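Local coordinates for protein nigritoxine (Vibrio nigripulchritudo, PDB 5M41) that acts as a bacterial protein toxin against crustaceans and insects, with a fold that was new when its structure was determined, at residues A[245-250]-A[370-376]; A[595-599]-A[652-656]; A[608-613]-A[625-629]. All coordinates share one frame; numbering follows the deposited sequence.

Contact 1 (A[245-250]-A[370-376]); sequences RAIQSP and VGSSRDL
Ser249 and Asp375 meet where the type I beta turn Ala246-Ser249, just after helix 240-245, lies against the capping box that opens helix 373-382. In that box Asp375 N donates to Ser372 OG (3.1 Å), while Ser372 N returns a bond to Asp375 OD2, which it meets from above the carboxylate plane. CB of Ser249 packs against the carboxylate carbon CG of Asp375 at 3.5 Å, and its hydroxyl turns back into its own turn: OG donates to Ala246 O in the carbonyl plane, on an oxygen that also accepts from Ser249 N.

Direct polar contact across the segments comes from Arg374. Its NH2 donates to Arg245 O (2.9 Å, 141° at the hydrogen), whereas NH1 bonds Gly19 O, tying in the N-terminal region. The two arginine side chains cross at about a right angle, with guanidinium planes 37° apart and partly overlapping: Arg374 NH1 lies over a face of the Arg245 group, 3.4 Å from CZ. Beyond this pair, Glu378 offers Arg245 a long, weak ion pair, which may ease the closeness of two positive charges.

Close backbone packing marks the corner at Gly371, whose CA makes a CA-H...O contact with Gln248 O at 3.1 Å. Pro250 CG rests on Val370 O. One water joins the two sides, making a rather short bond to Asp375 OD2, donating to Arg245 O and accepting from Gln248 N at 2.8 Å.

Contact 2 (A[595-599]-A[652-656]); sequences SNNHL and RTDRE
Arg652, at the end of strand 649-652, lays its side chain alongside His598 of the neighbouring antiparallel strand, pointing the same way. A bend at chi3 turns its guanidinium so that one face lies over His598 CB, 3.6 Å from CZ, with the imidazole and guanidinium planes 30° apart. NH2 comes within 2.7 Å of Asn596 OD1 and shares a water with Asn596 ND2; NH1 forms a salt bridge with Asp715 on strand 713-715. The imidazole is held from within its own segment, His598 ND1 donating almost straight to Asn596 O (2.7 Å, 173°). Next, a water accepting from Thr653 N donates to Asn597 O and Glu656 OE1. Thr653 OG1 accepts from Glu656 N, an ST motif, and donates to the anti lone pair of Glu656 OE1, which helps to fix the carboxylate. Glu656 OE2 then takes a bond from Asn597 ND2 (2.8 Å, 160°), on its syn side but well out of the carboxylate plane, the amide standing nearly perpendicular to the carboxylate. A third water accepts from Arg652 NE and donates to Asn597 O and Glu656 O. Together these bonds tie a loop leaving a strand to the neighbouring strand of a six-stranded antiparallel sheet.

Contact 3 (A[608-613]-A[625-629]); sequences TYIEGK and EMEWL
Segments 608-613 and 625-629 run nearly antiparallel, their axes 169° apart in direction and 12.2 Å apart at closest approach, with Tyr609 and Leu629 the nearest residues by CA. They belong to helices 603-614 and 625-632, an antiparallel helix pair whose connection carries the short helix 618-621. At this spacing the side chains, and not the backbones, bridge the gap.

Tyr609 is central. Its CG stands anti to the backbone N (chi1 177°), which sends the ring across the interface, and its CB packs against the six-membered ring of Trp628, 3.6 Å from CH2. The two aromatic rings are inclined to each other by 41°. Leu629 brings its CD2 methyl to 3.8 Å from Tyr609 CE1, while Thr608 CG2 lies 3.6 Å from Trp628 CZ2. Phe618 of the connecting helix joins this aromatic cluster, meeting Trp628 edge-to-face and also touching the Tyr609 ring, which Phe582 meets as well.

Further along the interface the contact becomes polar. Glu625 extends its chain towards the tyrosine, crossing it at about a right angle, and Lys613 reaches the same carboxylate after bends at chi2 and chi3, with its CG over one face of the Tyr609 ring. Its NZ makes a salt bridge with Glu625 through two weak bonds, 3.3 Å to OE1 and 3.3 Å to OE2, and has a further salt bridge to Asp687. Glu625 OE2 thus has two partners, and the shorter bond comes from Tyr609 OH, 2.7 Å away nearly in line with the C-O bond of the carboxylate.

How the contacts relate
Along the chain contact 1 comes first and is complete before the other two begin; its centre is 63 Å from that of contact 2 and 41 Å from that of contact 3, so it belongs to a separate region of this elongated toxin. Contacts 2 and 3 are closer neighbours, with centres 29 Å apart and nearest atoms about 14 Å apart. Strand 594-601 runs directly into helix 603-614, and both helices of contact 3 lie in the connection between strands 594-601 and 649-652. Contact 2 therefore closes, on the six-stranded antiparallel sheet, a helical connection within which contact 3 pairs two helices, whereas contact 1 joins the loop after helix 240-245 to the start of helix 373-382.

Contact 1 (A[245-250]-A[370-376])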
loop_
_atom_site.group_PDB
_atom_site.type_symbol
_atom_site.label_atom_id
_atom_site.label_comp_id
_atom_site.label_asym_id
_atom_site.label_seq_id
_atom_site.Cartn_x
_atom_site.Cartn_y
_atom_site.Cartn_z
ATOM N N ARG A 245 -16.115 -17.969 9.340
ATOM C CA ARG A 245 -14.961 -18.306 8.522
ATOM C C ARG A 245 -14.240 -17.036 8.031
ATOM O O ARG A 245 -13.020 -17.026 7.915
ATOM C CB ARG A 245 -15.371 -19.183 7.331
ATOM C CG ARG A 245 -15.765 -20.596 7.740
ATOM C CD ARG A 245 -16.270 -21.387 6.544
ATOM N NE ARG A 245 -15.269 -21.464 5.483
ATOM C CZ ARG A 245 -14.336 -22.400 5.394
ATOM N NH1 ARG A 245 -14.260 -23.372 6.299
ATOM N NH2 ARG A 245 -13.488 -22.369 4.375
ATOM N N ALA A 246 -15.002 -15.978 7.776
ATOM C CA ALA A 246 -14.474 -14.733 7.193
ATOM C C ALA A 246 -14.235 -13.618 8.225
ATOM O O ALA A 246 -14.074 -12.453 7.857
ATOM C CB ALA A 246 -15.412 -14.242 6.074
ATOM N N ILE A 247 -14.234 -13.974 9.507
ATOM C CA ILE A 247 -14.077 -13.001 10.612
ATOM C C ILE A 247 -12.839 -12.088 10.496
ATOM O O ILE A 247 -12.887 -10.934 10.892
ATOM C CB ILE A 247 -14.145 -13.694 12.018
ATOM C CG1 ILE A 247 -14.117 -12.679 13.153
ATOM C CG2 ILE A 247 -12.954 -14.596 12.275
ATOM C CD1 ILE A 247 -15.400 -11.905 13.316
ATOM N N GLN A 248 -11.736 -12.601 9.963
ATOM C CA GLN A 248 -10.540 -11.765 9.762
ATOM C C GLN A 248 -10.358 -11.349 8.288
ATOM O O GLN A 248 -9.272 -10.966 7.883
ATOM C CB GLN A 248 -9.297 -12.495 10.299
ATOM C CG GLN A 248 -9.373 -12.704 11.809
ATOM C CD GLN A 248 -8.076 -13.251 12.398
ATOM O OE1 GLN A 248 -7.528 -14.205 11.894
ATOM N NE2 GLN A 248 -7.612 -12.649 13.487
ATOM N N SER A 249 -11.415 -11.435 7.486
ATOM C CA SER A 249 -11.291 -11.080 6.067
ATOM C C SER A 249 -11.411 -9.561 5.895
ATOM O O SER A 249 -11.913 -8.865 6.791
ATOM C CB SER A 249 -12.326 -11.827 5.208
ATOM O OG SER A 249 -13.601 -11.272 5.419
ATOM N N PRO A 250 -10.919 -9.035 4.765
ATOM C CA PRO A 250 -10.867 -7.568 4.619
ATOM C C PRO A 250 -12.222 -6.842 4.739
ATOM O O PRO A 250 -12.251 -5.726 5.302
ATOM C CB PRO A 250 -10.272 -7.386 3.227
ATOM C CG PRO A 250 -9.384 -8.597 3.070
ATOM C CD PRO A 250 -10.156 -9.720 3.702
ATOM N N VAL A 370 -5.168 -7.348 3.675
ATOM C CA VAL A 370 -4.849 -8.113 4.911
ATOM C C VAL A 370 -6.037 -8.981 5.364
ATOM O O VAL A 370 -7.147 -8.495 5.504
ATOM C CB VAL A 370 -4.432 -7.163 6.051
ATOM C CG1 VAL A 370 -4.216 -7.925 7.370
ATOM C CG2 VAL A 370 -3.164 -6.397 5.663
ATOM N N GLY A 371 -5.795 -10.269 5.551
ATOM C CA GLY A 371 -6.779 -11.205 6.086
ATOM C C GLY A 371 -6.118 -12.563 6.140
ATOM O O GLY A 371 -4.923 -12.673 5.870
ATOM N N SER A 372 -6.868 -13.617 6.454
ATOM C CA SER A 372 -6.252 -14.929 6.435
ATOM C C SER A 372 -5.946 -15.299 4.988
ATOM O O SER A 372 -6.619 -14.813 4.074
ATOM C CB SER A 372 -7.142 -15.980 7.106
ATOM O OG SER A 372 -8.072 -16.504 6.183
ATOM N N SER A 373 -4.940 -16.154 4.760
ATOM C CA SER A 373 -4.635 -16.544 3.386
ATOM C C SER A 373 -5.857 -17.132 2.672
ATOM O O SER A 373 -6.121 -16.801 1.506
ATOM C CB SER A 373 -3.427 -17.476 3.288
ATOM O OG SER A 373 -3.584 -18.597 4.100
ATOM N N ARG A 374 -6.639 -17.943 3.385
ATOM C CA ARG A 374 -7.857 -18.483 2.812
ATOM C C ARG A 374 -8.851 -17.380 2.424
ATOM O O ARG A 374 -9.499 -17.498 1.391
ATOM C CB ARG A 374 -8.519 -19.487 3.753
ATOM C CG ARG A 374 -9.882 -19.934 3.253
ATOM C CD ARG A 374 -10.667 -20.718 4.306
ATOM N NE ARG A 374 -11.069 -19.902 5.459
ATOM C CZ ARG A 374 -11.361 -20.420 6.651
ATOM N NH1 ARG A 374 -11.278 -21.721 6.823
ATOM N NH2 ARG A 374 -11.717 -19.646 7.665
ATOM N N ASP A 375 -8.971 -16.333 3.246
ATOM C CA ASP A 375 -9.840 -15.192 2.932
ATOM C C ASP A 375 -9.408 -14.506 1.646
ATOM O O ASP A 375 -10.244 -14.080 0.858
ATOM C CB ASP A 375 -9.818 -14.133 4.043
ATOM C CG ASP A 375 -10.336 -14.655 5.381
ATOM O OD1 ASP A 375 -11.194 -15.556 5.392
ATOM O OD2 ASP A 375 -9.899 -14.122 6.431
ATOM N N LEU A 376 -8.095 -14.374 1.442
ATOM C CA LEU A 376 -7.603 -13.760 0.218
ATOM C C LEU A 376 -7.936 -14.611 -1.024
ATOM O O LEU A 376 -8.351 -14.054 -2.046
ATOM C CB LEU A 376 -6.110 -13.428 0.321
ATOM C CG LEU A 376 -5.882 -12.012 0.887
ATOM C CD1 LEU A 376 -6.613 -11.731 2.200
ATOM C CD2 LEU A 376 -4.415 -11.643 0.979
HETATM O O HOH W 1 -11.179 -14.865 8.465
#

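Contact 2 (A[595-599]-A[652-656])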
loop_
_atom_site.group_PDB
_atom_site.type_symbol
_atom_site.label_atom_id
_atom_site.label_comp_id
_atom_site.label_asym_id
_atom_site.label_seq_id
_atom_site.Cartn_x
_atom_site.Cartn_y
_atom_site.Cartn_z
ATOM N N SER A 595 41.302 19.932 -22.644
ATOM C CA SER A 595 41.294 21.258 -22.044
ATOM C C SER A 595 39.870 21.763 -21.786
ATOM O O SER A 595 38.900 21.216 -22.294
ATOM C CB SER A 595 42.092 22.255 -22.908
ATOM O OG SER A 595 41.383 22.594 -24.086
ATOM N N ASN A 596 39.764 22.823 -20.992
ATOM C CA ASN A 596 38.482 23.449 -20.663
ATOM C C ASN A 596 37.496 22.470 -20.008
ATOM O O ASN A 596 36.284 22.615 -20.151
ATOM C CB ASN A 596 37.871 24.113 -21.911
ATOM C CG ASN A 596 36.766 25.099 -21.572
ATOM O OD1 ASN A 596 36.949 26.012 -20.756
ATOM N ND2 ASN A 596 35.613 24.930 -22.212
ATOM N N ASN A 597 38.025 21.477 -19.291
ATOM C CA ASN A 597 37.191 20.521 -18.579
ATOM C C ASN A 597 36.289 21.250 -17.589
ATOM O O ASN A 597 36.774 22.051 -16.788
ATOM C CB ASN A 597 38.066 19.512 -17.851
ATOM C CG ASN A 597 37.274 18.355 -17.263
ATOM O OD1 ASN A 597 36.096 18.136 -17.589
ATOM N ND2 ASN A 597 37.936 17.583 -16.396
ATOM N N HIS A 598 34.980 21.021 -17.673
ATOM C CA HIS A 598 34.035 21.688 -16.749
ATOM C C HIS A 598 32.741 20.934 -16.633
ATOM O O HIS A 598 32.384 20.162 -17.530
ATOM C CB HIS A 598 33.758 23.130 -17.179
ATOM C CG HIS A 598 33.054 23.246 -18.512
ATOM N ND1 HIS A 598 33.716 23.137 -19.699
ATOM C CD2 HIS A 598 31.712 23.464 -18.825
ATOM C CE1 HIS A 598 32.834 23.277 -20.715
ATOM N NE2 HIS A 598 31.610 23.481 -20.179
ATOM N N LEU A 599 32.038 21.151 -15.517
ATOM C CA LEU A 599 30.719 20.552 -15.269
ATOM C C LEU A 599 29.652 21.573 -15.638
ATOM O O LEU A 599 29.789 22.770 -15.336
ATOM C CB LEU A 599 30.558 20.130 -13.796
ATOM C CG LEU A 599 29.272 19.347 -13.448
ATOM C CD1 LEU A 599 29.562 18.268 -12.420
ATOM C CD2 LEU A 599 28.131 20.268 -12.991
ATOM N N ARG A 652 33.979 24.537 -12.553
ATOM C CA ARG A 652 35.275 23.962 -12.972
ATOM C C ARG A 652 36.227 23.957 -11.784
ATOM O O ARG A 652 35.984 24.671 -10.806
ATOM C CB ARG A 652 35.881 24.710 -14.181
ATOM C CG ARG A 652 35.355 26.130 -14.353
ATOM C CD ARG A 652 35.999 26.958 -15.452
ATOM N NE ARG A 652 35.950 26.346 -16.774
ATOM C CZ ARG A 652 34.977 26.507 -17.665
ATOM N NH1 ARG A 652 33.926 27.244 -17.398
ATOM N NH2 ARG A 652 35.064 25.903 -18.834
ATOM N N THR A 653 37.286 23.150 -11.852
ATOM C CA THR A 653 38.267 23.120 -10.771
ATOM C C THR A 653 39.205 24.306 -10.923
ATOM O O THR A 653 39.352 24.867 -12.025
ATOM C CB THR A 653 39.113 21.837 -10.765
ATOM O OG1 THR A 653 39.949 21.821 -11.930
ATOM C CG2 THR A 653 38.231 20.594 -10.769
ATOM N N ASP A 654 39.848 24.679 -9.825
ATOM C CA ASP A 654 40.880 25.698 -9.877
ATOM C C ASP A 654 42.027 25.376 -10.866
ATOM O O ASP A 654 42.453 26.250 -11.636
ATOM C CB ASP A 654 41.438 25.965 -8.480
ATOM C CG ASP A 654 42.456 27.074 -8.481
ATOM O OD1 ASP A 654 42.053 28.243 -8.640
ATOM O OD2 ASP A 654 43.659 26.762 -8.363
ATOM N N ARG A 655 42.503 24.133 -10.847
ATOM C CA ARG A 655 43.661 23.747 -11.634
ATOM C C ARG A 655 43.348 23.679 -13.138
ATOM O O ARG A 655 44.248 23.787 -13.966
ATOM C CB ARG A 655 44.225 22.416 -11.135
ATOM C CG ARG A 655 43.422 21.201 -11.557
ATOM C CD ARG A 655 43.922 19.922 -10.890
ATOM N NE ARG A 655 43.010 18.790 -11.123
ATOM C CZ ARG A 655 41.897 18.544 -10.424
ATOM N NH1 ARG A 655 41.522 19.348 -9.431
ATOM N NH2 ARG A 655 41.143 17.485 -10.720
ATOM N N GLU A 656 42.078 23.498 -13.484
ATOM C CA GLU A 656 41.680 23.367 -14.884
ATOM C C GLU A 656 41.022 24.624 -15.457
ATOM O O GLU A 656 40.577 24.608 -16.594
ATOM C CB GLU A 656 40.731 22.181 -15.059
ATOM C CG GLU A 656 41.378 20.803 -14.973
ATOM C CD GLU A 656 40.340 19.714 -14.774
ATOM O OE1 GLU A 656 39.488 19.856 -13.866
ATOM O OE2 GLU A 656 40.358 18.716 -15.506
HETATM O O HOH W 2 33.265 26.736 -21.099
HETATM O O HOH W 3 37.278 21.456 -14.079
HETATM O O HOH W 4 37.850 24.629 -17.289
#

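Contact 3 (A[608-613]-A[625-629])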
loop_
_atom_site.group_PDB
_atom_site.type_symbol
_atom_site.label_atom_id
_atom_site.label_comp_id
_atom_site.label_asym_id
_atom_site.label_seq_id
_atom_site.Cartn_x
_atom_site.Cartn_y
_atom_site.Cartn_z
ATOM N N THR A 608 12.632 23.786 -14.886
ATOM C CA THR A 608 11.310 23.313 -15.291
ATOM C C THR A 608 10.937 22.103 -14.470
ATOM O O THR A 608 9.830 22.036 -13.921
ATOM C CB THR A 608 11.231 22.983 -16.798
ATOM O OG1 THR A 608 11.459 24.183 -17.550
ATOM C CG2 THR A 608 9.842 22.449 -17.167
ATOM N N TYR A 609 11.859 21.155 -14.367
ATOM C CA TYR A 609 11.540 19.938 -13.620
ATOM C C TYR A 609 11.198 20.259 -12.165
ATOM O O TYR A 609 10.179 19.803 -11.662
ATOM C CB TYR A 609 12.629 18.863 -13.740
ATOM C CG TYR A 609 12.329 17.635 -12.904
ATOM C CD1 TYR A 609 11.440 16.653 -13.357
ATOM C CD2 TYR A 609 12.906 17.472 -11.646
ATOM C CE1 TYR A 609 11.149 15.537 -12.585
ATOM C CE2 TYR A 609 12.625 16.358 -10.860
ATOM C CZ TYR A 609 11.749 15.391 -11.338
ATOM O OH TYR A 609 11.467 14.278 -10.559
ATOM N N ILE A 610 12.023 21.065 -11.512
ATOM C CA ILE A 610 11.835 21.363 -10.103
ATOM C C ILE A 610 10.534 22.152 -9.858
ATOM O O ILE A 610 9.772 21.820 -8.929
ATOM C CB ILE A 610 13.082 22.054 -9.501
ATOM C CG1 ILE A 610 14.260 21.068 -9.477
ATOM C CG2 ILE A 610 12.817 22.591 -8.084
ATOM C CD1 ILE A 610 14.072 19.844 -8.582
ATOM N N GLU A 611 10.256 23.154 -10.695
ATOM C CA GLU A 611 8.993 23.894 -10.603
ATOM C C GLU A 611 7.799 22.953 -10.764
ATOM O O GLU A 611 6.803 23.096 -10.074
ATOM C CB GLU A 611 8.941 25.045 -11.611
ATOM C CG GLU A 611 9.968 26.135 -11.322
ATOM C CD GLU A 611 9.693 26.859 -10.011
ATOM O OE1 GLU A 611 8.563 27.331 -9.837
ATOM O OE2 GLU A 611 10.594 26.966 -9.156
ATOM N N GLY A 612 7.927 21.961 -11.637
ATOM C CA GLY A 612 6.894 20.951 -11.792
ATOM C C GLY A 612 6.732 20.119 -10.532
ATOM O O GLY A 612 5.614 19.961 -10.022
ATOM N N LYS A 613 7.844 19.580 -10.037
ATOM C CA LYS A 613 7.842 18.791 -8.807
ATOM C C LYS A 613 7.417 19.605 -7.580
ATOM O O LYS A 613 6.836 19.045 -6.651
ATOM C CB LYS A 613 9.197 18.151 -8.559
ATOM C CG LYS A 613 9.484 16.961 -9.453
ATOM C CD LYS A 613 8.462 15.844 -9.270
ATOM C CE LYS A 613 8.888 14.838 -8.219
ATOM N NZ LYS A 613 8.111 13.575 -8.344
ATOM N N GLU A 625 5.387 12.020 -16.029
ATOM C CA GLU A 625 6.696 12.438 -15.560
ATOM C C GLU A 625 7.790 11.612 -16.215
ATOM O O GLU A 625 8.853 12.124 -16.557
ATOM C CB GLU A 625 6.781 12.372 -14.032
ATOM C CG GLU A 625 8.078 12.961 -13.471
ATOM C CD GLU A 625 8.173 12.836 -11.957
ATOM O OE1 GLU A 625 7.128 12.595 -11.337
ATOM O OE2 GLU A 625 9.281 12.973 -11.390
ATOM N N MET A 626 7.513 10.329 -16.388
ATOM C CA MET A 626 8.403 9.414 -17.081
ATOM C C MET A 626 8.679 9.879 -18.522
ATOM O O MET A 626 9.835 9.913 -18.980
ATOM C CB MET A 626 7.755 8.028 -17.069
ATOM C CG MET A 626 8.654 6.890 -17.475
ATOM S SD MET A 626 7.921 5.298 -17.026
ATOM C CE MET A 626 7.921 5.434 -15.268
ATOM N N GLU A 627 7.608 10.235 -19.231
ATOM C CA GLU A 627 7.725 10.747 -20.587
ATOM C C GLU A 627 8.520 12.059 -20.540
ATOM O O GLU A 627 9.397 12.292 -21.386
ATOM C CB GLU A 627 6.335 10.950 -21.216
ATOM C CG GLU A 627 5.615 9.643 -21.549
ATOM C CD GLU A 627 4.242 9.826 -22.188
ATOM O OE1 GLU A 627 3.658 10.915 -22.136
ATOM O OE2 GLU A 627 3.716 8.854 -22.746
ATOM N N TRP A 628 8.244 12.897 -19.533
ATOM C CA TRP A 628 8.919 14.186 -19.447
ATOM C C TRP A 628 10.415 14.020 -19.332
ATOM O O TRP A 628 11.176 14.737 -19.993
ATOM C CB TRP A 628 8.338 15.064 -18.328
ATOM C CG TRP A 628 8.850 16.491 -18.362
ATOM C CD1 TRP A 628 8.197 17.622 -18.851
ATOM C CD2 TRP A 628 10.159 16.979 -17.906
ATOM N NE1 TRP A 628 8.991 18.741 -18.714
ATOM C CE2 TRP A 628 10.179 18.418 -18.173
ATOM C CE3 TRP A 628 11.279 16.381 -17.331
ATOM C CZ2 TRP A 628 11.277 19.211 -17.853
ATOM C CZ3 TRP A 628 12.381 17.187 -17.016
ATOM C CH2 TRP A 628 12.377 18.563 -17.275
ATOM N N LEU A 629 10.854 13.073 -18.503
ATOM C CA LEU A 629 12.285 12.869 -18.227
ATOM C C LEU A 629 13.052 12.249 -19.402
ATOM O O LEU A 629 14.192 12.631 -19.686
ATOM C CB LEU A 629 12.474 12.017 -16.960
ATOM C CG LEU A 629 12.092 12.743 -15.658
ATOM C CD1 LEU A 629 11.902 11.772 -14.488
ATOM C CD2 LEU A 629 13.122 13.826 -15.336
#